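Local coordinates for putative uncharacterized protein (Wolbachia pipientis, PDB 3F4S) that probably acts as a DsbA-like thiol-disulfide oxidoreductase of the thioredoxin fold, introducing disulfide bonds into partner proteins, at residues A[39-50]-A[74-85]. The protein carries 1 engineered substitution. Residues are numbered along the deposited sequence; the frame is centred on the assembly and turned at random. Where two conformers were deposited one is given.
Sequences APILMIEYASLT and KMLYIFRHFPLD
Tyr77 OH donates a hydrogen bond to Glu45 OE1 at 2.6 Å, arriving from above the carboxylate plane, while OE1 lies at the edge of the tyrosine ring. The other oxygen, OE2, is taken by His58 of helix 52-60, so both oxygens of this buried carboxylate are held. Glu45 gets there fully stretched, CG anti to the backbone N (chi1 173°). Beside it Met43 SD touches the same ring edge, 3.7 Å from Tyr77 CD1, a Met-aromatic contact. On the opposite face of the sheet, Arg80 CB sits over the Tyr46 ring in a CH-pi contact, and the extended side chain runs on along the ring until NH1 donates to Tyr46 OH (3.0 Å), near the guanidinium plane; NH2 pairs with Asp31. Six sound backbone bonds tie the parallel strands; the next two, from Ala47 N and Phe82 N, are weak, and there a water joins Ala47 O (2.8 Å) to His81 ND1. Farther on, Thr50 OG1 donates to the syn side of Asp85 OD2 at 2.7 Å, just before the Cys51–Cys54 disulfide. Helices 52-60 and 62-70 make the beta-alpha-beta crossover of the thioredoxin fold, with strand 174-179 antiparallel beside 41-47 and strand 33-34 beside 75-81.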
ATOM      1  N   ALA A  39      -3.995 -11.996  11.513  1.00 35.83           N
ATOM      2  CA  ALA A  39      -2.892 -11.493  12.325  1.00 33.91           C
ATOM      3  C   ALA A  39      -3.429 -10.567  13.414  1.00 33.10           C
ATOM      4  O   ALA A  39      -4.463  -9.931  13.232  1.00 32.46           O
ATOM      5  CB  ALA A  39      -1.869 -10.769  11.453  1.00 32.96           C
ATOM      6  N   PRO A  40      -2.734 -10.505  14.560  1.00 32.99           N
ATOM      7  CA  PRO A  40      -3.149  -9.646  15.675  1.00 32.74           C
ATOM      8  C   PRO A  40      -3.163  -8.160  15.319  1.00 31.23           C
ATOM      9  O   PRO A  40      -4.039  -7.443  15.807  1.00 32.15           O
ATOM     10  CB  PRO A  40      -2.086  -9.916  16.746  1.00 33.15           C
ATOM     11  CG  PRO A  40      -1.520 -11.230  16.404  1.00 34.98           C
ATOM     12  CD  PRO A  40      -1.603 -11.376  14.920  1.00 33.29           C
ATOM     13  N   ILE A  41      -2.219  -7.707  14.491  1.00 29.65           N
ATOM     14  CA  ILE A  41      -2.081  -6.286  14.189  1.00 29.31           C
ATOM     15  C   ILE A  41      -2.405  -6.017  12.726  1.00 29.14           C
ATOM     16  O   ILE A  41      -2.180  -6.870  11.869  1.00 29.40           O
ATOM     17  CB  ILE A  41      -0.651  -5.779  14.506  1.00 27.77           C
ATOM     18  CG1 ILE A  41      -0.313  -6.056  15.976  1.00 29.14           C
ATOM     19  CG2 ILE A  41      -0.497  -4.291  14.169  1.00 27.55           C
ATOM     20  CD1 ILE A  41      -1.332  -5.497  16.956  1.00 30.81           C
ATOM     21  N   LEU A  42      -2.941  -4.831  12.453  1.00 27.67           N
ATOM     22  CA  LEU A  42      -3.281  -4.412  11.098  1.00 26.66           C
ATOM     23  C   LEU A  42      -2.548  -3.125  10.737  1.00 24.54           C
ATOM     24  O   LEU A  42      -2.560  -2.167  11.507  1.00 25.01           O
ATOM     25  CB  LEU A  42      -4.787  -4.169  10.982  1.00 27.27           C
ATOM     26  CG  LEU A  42      -5.254  -3.462   9.705  1.00 28.56           C
ATOM     27  CD1 LEU A  42      -4.877  -4.277   8.479  1.00 28.08           C
ATOM     28  CD2 LEU A  42      -6.761  -3.206   9.744  1.00 30.67           C
ATOM     29  N   MET A  43      -1.921  -3.104   9.565  1.00 22.62           N
ATOM     30  CA  MET A  43      -1.363  -1.874   9.013  1.00 22.67           C
ATOM     31  C   MET A  43      -1.998  -1.589   7.661  1.00 22.51           C
ATOM     32  O   MET A  43      -1.976  -2.436   6.768  1.00 23.39           O
ATOM     33  CB  MET A  43       0.158  -1.958   8.847  1.00 23.39           C
ATOM     34  CG  MET A  43       0.736  -0.838   7.969  1.00 22.49           C
ATOM     35  SD  MET A  43       2.515  -0.958   7.713  1.00 24.65           S
ATOM     36  CE  MET A  43       3.118  -0.537   9.343  1.00 27.44           C
ATOM     37  N   ILE A  44      -2.569  -0.397   7.521  1.00 21.61           N
ATOM     38  CA  ILE A  44      -3.062   0.080   6.237  1.00 19.96           C
ATOM     39  C   ILE A  44      -2.169   1.230   5.817  1.00 19.97           C
ATOM     40  O   ILE A  44      -1.966   2.164   6.581  1.00 22.30           O
ATOM     41  CB  ILE A  44      -4.521   0.576   6.338  1.00 20.95           C
ATOM     42  CG1 ILE A  44      -5.449  -0.583   6.715  1.00 23.35           C
ATOM     43  CG2 ILE A  44      -4.971   1.234   5.023  1.00 23.33           C
ATOM     44  CD1 ILE A  44      -6.854  -0.148   7.122  1.00 24.27           C
ATOM     45  N   GLU A  45      -1.611   1.142   4.617  1.00 19.13           N
ATOM     46  CA  GLU A  45      -0.762   2.196   4.090  1.00 18.54           C
ATOM     47  C   GLU A  45      -1.399   2.801   2.847  1.00 17.75           C
ATOM     48  O   GLU A  45      -1.811   2.072   1.941  1.00 19.71           O
ATOM     49  CB  GLU A  45       0.622   1.644   3.723  1.00 18.59           C
ATOM     50  CG  GLU A  45       1.487   2.673   3.011  1.00 17.89           C
ATOM     51  CD  GLU A  45       2.842   2.129   2.547  1.00 18.19           C
ATOM     52  OE1 GLU A  45       3.183   0.965   2.863  1.00 21.23           O
ATOM     53  OE2 GLU A  45       3.572   2.875   1.861  1.00 19.60           O
ATOM     54  N   TYR A  46      -1.477   4.129   2.802  1.00 17.55           N
ATOM     55  CA  TYR A  46      -1.790   4.843   1.569  1.00 19.13           C
ATOM     56  C   TYR A  46      -0.523   5.513   1.054  1.00 18.15           C
ATOM     57  O   TYR A  46       0.142   6.246   1.789  1.00 18.83           O
ATOM     58  CB  TYR A  46      -2.842   5.923   1.811  1.00 20.65           C
ATOM     59  CG  TYR A  46      -4.250   5.419   2.021  1.00 20.21           C
ATOM     60  CD1 TYR A  46      -5.125   5.272   0.947  1.00 18.86           C
ATOM     61  CD2 TYR A  46      -4.709   5.104   3.294  1.00 21.76           C
ATOM     62  CE1 TYR A  46      -6.430   4.824   1.139  1.00 19.16           C
ATOM     63  CE2 TYR A  46      -6.007   4.652   3.498  1.00 21.62           C
ATOM     64  CZ  TYR A  46      -6.860   4.513   2.418  1.00 21.31           C
ATOM     65  OH  TYR A  46      -8.143   4.078   2.624  1.00 23.75           O
ATOM     66  N   ALA A  47      -0.190   5.285  -0.211  1.00 16.59           N
ATOM     67  CA  ALA A  47       0.988   5.924  -0.787  1.00 17.38           C
ATOM     68  C   ALA A  47       0.873   6.042  -2.296  1.00 18.01           C
ATOM     69  O   ALA A  47       0.161   5.273  -2.931  1.00 17.73           O
ATOM     70  CB  ALA A  47       2.254   5.152  -0.415  1.00 17.71           C
ATOM     71  N   SER A  48       1.578   7.021  -2.853  1.00 15.92           N
ATOM     72  CA  SER A  48       1.727   7.170  -4.288  1.00 16.25           C
ATOM     73  C   SER A  48       2.985   6.429  -4.716  1.00 16.44           C
ATOM     74  O   SER A  48       4.037   6.550  -4.071  1.00 16.96           O
ATOM     75  CB  SER A  48       1.875   8.652  -4.640  1.00 16.81           C
ATOM     76  OG  SER A  48       2.512   8.808  -5.892  1.00 16.55           O
ATOM     77  N   LEU A  49       2.891   5.673  -5.805  1.00 15.92           N
ATOM     78  CA  LEU A  49       4.031   4.905  -6.282  1.00 15.66           C
ATOM     79  C   LEU A  49       5.181   5.774  -6.803  1.00 15.40           C
ATOM     80  O   LEU A  49       6.300   5.285  -6.966  1.00 16.42           O
ATOM     81  CB  LEU A  49       3.599   3.901  -7.357  1.00 17.55           C
ATOM     82  CG  LEU A  49       2.702   2.759  -6.867  1.00 18.09           C
ATOM     83  CD1 LEU A  49       2.106   1.958  -8.030  1.00 20.13           C
ATOM     84  CD2 LEU A  49       3.478   1.838  -5.931  1.00 19.95           C
ATOM     85  N   THR A  50       4.902   7.049  -7.071  1.00 15.36           N
ATOM     86  CA  THR A  50       5.889   7.968  -7.636  1.00 15.27           C
ATOM     87  C   THR A  50       6.420   8.946  -6.589  1.00 14.96           C
ATOM     88  O   THR A  50       7.181   9.867  -6.898  1.00 17.52           O
ATOM     89  CB  THR A  50       5.282   8.779  -8.788  1.00 16.40           C
ATOM     90  OG1 THR A  50       4.128   9.485  -8.306  1.00 17.46           O
ATOM     91  CG2 THR A  50       4.875   7.864  -9.945  1.00 18.76           C
ATOM     92  N   LYS A  74       2.591 -11.654  12.604  1.00 30.04           N
ATOM     93  CA  LYS A  74       2.207 -10.710  13.648  1.00 29.53           C
ATOM     94  C   LYS A  74       1.271  -9.632  13.126  1.00 29.16           C
ATOM     95  O   LYS A  74       0.466  -9.089  13.875  1.00 28.93           O
ATOM     96  CB  LYS A  74       3.438 -10.064  14.294  1.00 30.54           C
ATOM     97  CG  LYS A  74       4.223 -11.007  15.202  1.00 32.00           C
ATOM     98  CD  LYS A  74       5.415 -10.298  15.823  1.00 34.26           C
ATOM     99  CE  LYS A  74       6.161 -11.211  16.780  1.00 37.19           C
ATOM    100  NZ  LYS A  74       7.213 -10.472  17.532  1.00 38.04           N
ATOM    101  N   MET A  75       1.381  -9.327  11.839  1.00 29.01           N
ATOM    102  CA  MET A  75       0.706  -8.161  11.283  1.00 29.11           C
ATOM    103  C   MET A  75       0.205  -8.402   9.866  1.00 29.73           C
ATOM    104  O   MET A  75       0.928  -8.942   9.024  1.00 29.44           O
ATOM    105  CB  MET A  75       1.656  -6.958  11.297  1.00 27.44           C
ATOM    106  CG  MET A  75       1.034  -5.641  10.837  1.00 27.85           C
ATOM    107  SD  MET A  75       2.159  -4.247  11.071  1.00 27.91           S
ATOM    108  CE  MET A  75       3.200  -4.411   9.619  1.00 26.85           C
ATOM    109  N   LEU A  76      -1.040  -7.996   9.623  1.00 28.34           N
ATOM    110  CA  LEU A  76      -1.637  -7.996   8.292  1.00 28.39           C
ATOM    111  C   LEU A  76      -1.381  -6.644   7.630  1.00 26.63           C
ATOM    112  O   LEU A  76      -1.631  -5.601   8.232  1.00 27.29           O
ATOM    113  CB  LEU A  76      -3.143  -8.242   8.396  1.00 28.42           C
ATOM    114  CG  LEU A  76      -3.978  -8.094   7.120  1.00 28.71           C
ATOM    115  CD1 LEU A  76      -3.514  -9.078   6.063  1.00 27.88           C
ATOM    116  CD2 LEU A  76      -5.472  -8.275   7.412  1.00 29.66           C
ATOM    117  N   TYR A  77      -0.890  -6.663   6.394  1.00 22.89           N
ATOM    118  CA  TYR A  77      -0.546  -5.431   5.681  1.00 22.79           C
ATOM    119  C   TYR A  77      -1.466  -5.201   4.490  1.00 24.16           C
ATOM    120  O   TYR A  77      -1.606  -6.068   3.620  1.00 25.21           O
ATOM    121  CB  TYR A  77       0.914  -5.491   5.225  1.00 23.25           C
ATOM    122  CG  TYR A  77       1.368  -4.374   4.318  1.00 21.75           C
ATOM    123  CD1 TYR A  77       1.593  -3.096   4.813  1.00 22.66           C
ATOM    124  CD2 TYR A  77       1.616  -4.609   2.966  1.00 21.31           C
ATOM    125  CE1 TYR A  77       2.034  -2.072   3.983  1.00 20.43           C
ATOM    126  CE2 TYR A  77       2.047  -3.594   2.127  1.00 20.01           C
ATOM    127  CZ  TYR A  77       2.260  -2.327   2.638  1.00 21.20           C
ATOM    128  OH  TYR A  77       2.706  -1.319   1.809  1.00 20.93           O
ATOM    129  N   ILE A  78      -2.088  -4.025   4.459  1.00 22.92           N
ATOM    130  CA  ILE A  78      -2.979  -3.647   3.372  1.00 23.35           C
ATOM    131  C   ILE A  78      -2.512  -2.344   2.742  1.00 22.22           C
ATOM    132  O   ILE A  78      -2.594  -1.279   3.362  1.00 24.76           O
ATOM    133  CB  ILE A  78      -4.425  -3.467   3.865  1.00 24.59           C
ATOM    134  CG1 ILE A  78      -4.935  -4.761   4.502  1.00 27.36           C
ATOM    135  CG2 ILE A  78      -5.323  -3.011   2.717  1.00 24.88           C
ATOM    136  CD1 ILE A  78      -6.379  -4.701   4.979  1.00 29.38           C
ATOM    137  N   PHE A  79      -2.021  -2.436   1.509  1.00 19.70           N
ATOM    138  CA  PHE A  79      -1.567  -1.275   0.759  1.00 18.73           C
ATOM    139  C   PHE A  79      -2.722  -0.768  -0.087  1.00 20.23           C
ATOM    140  O   PHE A  79      -3.364  -1.549  -0.798  1.00 21.78           O
ATOM    141  CB  PHE A  79      -0.399  -1.654  -0.156  1.00 19.24           C
ATOM    142  CG  PHE A  79       0.164  -0.493  -0.933  1.00 19.14           C
ATOM    143  CD1 PHE A  79       0.882   0.500  -0.289  1.00 20.53           C
ATOM    144  CD2 PHE A  79      -0.025  -0.394  -2.301  1.00 20.93           C
ATOM    145  CE1 PHE A  79       1.403   1.571  -0.989  1.00 21.53           C
ATOM    146  CE2 PHE A  79       0.495   0.678  -3.015  1.00 21.52           C
ATOM    147  CZ  PHE A  79       1.213   1.665  -2.354  1.00 20.97           C
ATOM    148  N   ARG A  80      -2.983   0.534  -0.008  1.00 20.23           N
ATOM    149  CA  ARG A  80      -4.016   1.169  -0.821  1.00 19.64           C
ATOM    150  C   ARG A  80      -3.400   2.280  -1.658  1.00 17.72           C
ATOM    151  O   ARG A  80      -2.582   3.066  -1.167  1.00 20.21           O
ATOM    152  CB  ARG A  80      -5.154   1.705   0.054  1.00 19.97           C
ATOM    153  CG  ARG A  80      -5.984   0.594   0.701  1.00 20.96           C
ATOM    154  CD  ARG A  80      -7.062   1.127   1.636  1.00 21.97           C
ATOM    155  NE  ARG A  80      -7.741   0.032   2.324  1.00 23.41           N
ATOM    156  CZ  ARG A  80      -8.486   0.186   3.414  1.00 24.96           C
ATOM    157  NH1 ARG A  80      -8.648   1.397   3.937  1.00 26.40           N
ATOM    158  NH2 ARG A  80      -9.071  -0.866   3.976  1.00 26.22           N
ATOM    159  N   HIS A  81      -3.773   2.327  -2.932  1.00 17.50           N
ATOM    160  CA  HIS A  81      -3.190   3.290  -3.860  1.00 16.92           C
ATOM    161  C   HIS A  81      -3.662   4.714  -3.562  1.00 17.05           C
ATOM    162  O   HIS A  81      -4.803   4.939  -3.130  1.00 20.81           O
ATOM    163  CB  HIS A  81      -3.545   2.924  -5.305  1.00 17.67           C
ATOM    164  CG  HIS A  81      -2.841   1.700  -5.811  1.00 18.25           C
ATOM    165  ND1 HIS A  81      -1.470   1.634  -5.944  1.00 20.13           N
ATOM    166  CD2 HIS A  81      -3.318   0.501  -6.225  1.00 18.02           C
ATOM    167  CE1 HIS A  81      -1.131   0.447  -6.416  1.00 18.67           C
ATOM    168  NE2 HIS A  81      -2.233  -0.260  -6.595  1.00 19.11           N
ATOM    169  N   PHE A  82      -2.774   5.674  -3.790  1.00 16.98           N
ATOM    170  CA  PHE A  82      -3.119   7.083  -3.678  1.00 16.20           C
ATOM    171  C   PHE A  82      -2.356   7.819  -4.769  1.00 16.79           C
ATOM    172  O   PHE A  82      -1.391   8.532  -4.485  1.00 16.10           O
ATOM    173  CB  PHE A  82      -2.715   7.617  -2.304  1.00 17.20           C
ATOM    174  CG  PHE A  82      -3.444   8.869  -1.898  1.00 17.93           C
ATOM    175  CD1 PHE A  82      -4.609   8.793  -1.150  1.00 20.45           C
ATOM    176  CD2 PHE A  82      -2.968  10.120  -2.263  1.00 18.95           C
ATOM    177  CE1 PHE A  82      -5.288   9.942  -0.762  1.00 22.22           C
ATOM    178  CE2 PHE A  82      -3.640  11.277  -1.881  1.00 20.66           C
ATOM    179  CZ  PHE A  82      -4.804  11.186  -1.130  1.00 22.26           C
ATOM    180  N   PRO A  83      -2.770   7.640  -6.035  1.00 16.63           N
ATOM    181  CA  PRO A  83      -1.945   8.225  -7.097  0.50 15.98           C
ATOM    182  C   PRO A  83      -2.151   9.723  -7.230  1.00 18.16           C
ATOM    183  O   PRO A  83      -3.230  10.240  -6.925  1.00 18.48           O
ATOM    184  CB  PRO A  83      -2.409   7.480  -8.354  0.50 14.44           C
ATOM    185  CG  PRO A  83      -3.052   6.221  -7.829  0.50 14.63           C
ATOM    186  CD  PRO A  83      -3.722   6.652  -6.565  0.50 14.08           C
ATOM    187  N   LEU A  84      -1.091  10.403  -7.655  1.00 17.03           N
ATOM    188  CA  LEU A  84      -1.080  11.862  -7.710  1.00 16.76           C
ATOM    189  C   LEU A  84      -0.729  12.403  -9.088  1.00 18.69           C
ATOM    190  O   LEU A  84      -0.698  13.621  -9.295  1.00 22.59           O
ATOM    191  CB  LEU A  84      -0.099  12.420  -6.678  1.00 17.69           C
ATOM    192  CG  LEU A  84      -0.488  12.137  -5.227  1.00 19.86           C
ATOM    193  CD1 LEU A  84       0.617  12.586  -4.304  1.00 23.40           C
ATOM    194  CD2 LEU A  84      -1.803  12.827  -4.873  1.00 22.69           C
ATOM    195  N   ASP A  85      -0.461  11.504 -10.027  1.00 15.05           N
ATOM    196  CA  ASP A  85      -0.045  11.927 -11.358  1.00 17.11           C
ATOM    197  C   ASP A  85      -0.336  10.832 -12.376  1.00 15.49           C
ATOM    198  O   ASP A  85      -0.830   9.748 -12.022  1.00 15.02           O
ATOM    199  CB  ASP A  85       1.442  12.280 -11.349  1.00 16.90           C
ATOM    200  CG  ASP A  85       2.285  11.173 -10.759  1.00 19.97           C
ATOM    201  OD1 ASP A  85       2.092  10.024 -11.155  1.00 22.56           O
ATOM    202  OD2 ASP A  85       3.135  11.437  -9.895  1.00 24.48           O
TER
HETATM  203  O   HOH W   1      -0.443   4.203  -5.441  1.00 18.28           O
HETATM  204  O   HOH W   2       1.170   8.983  -8.375  1.00 17.22           O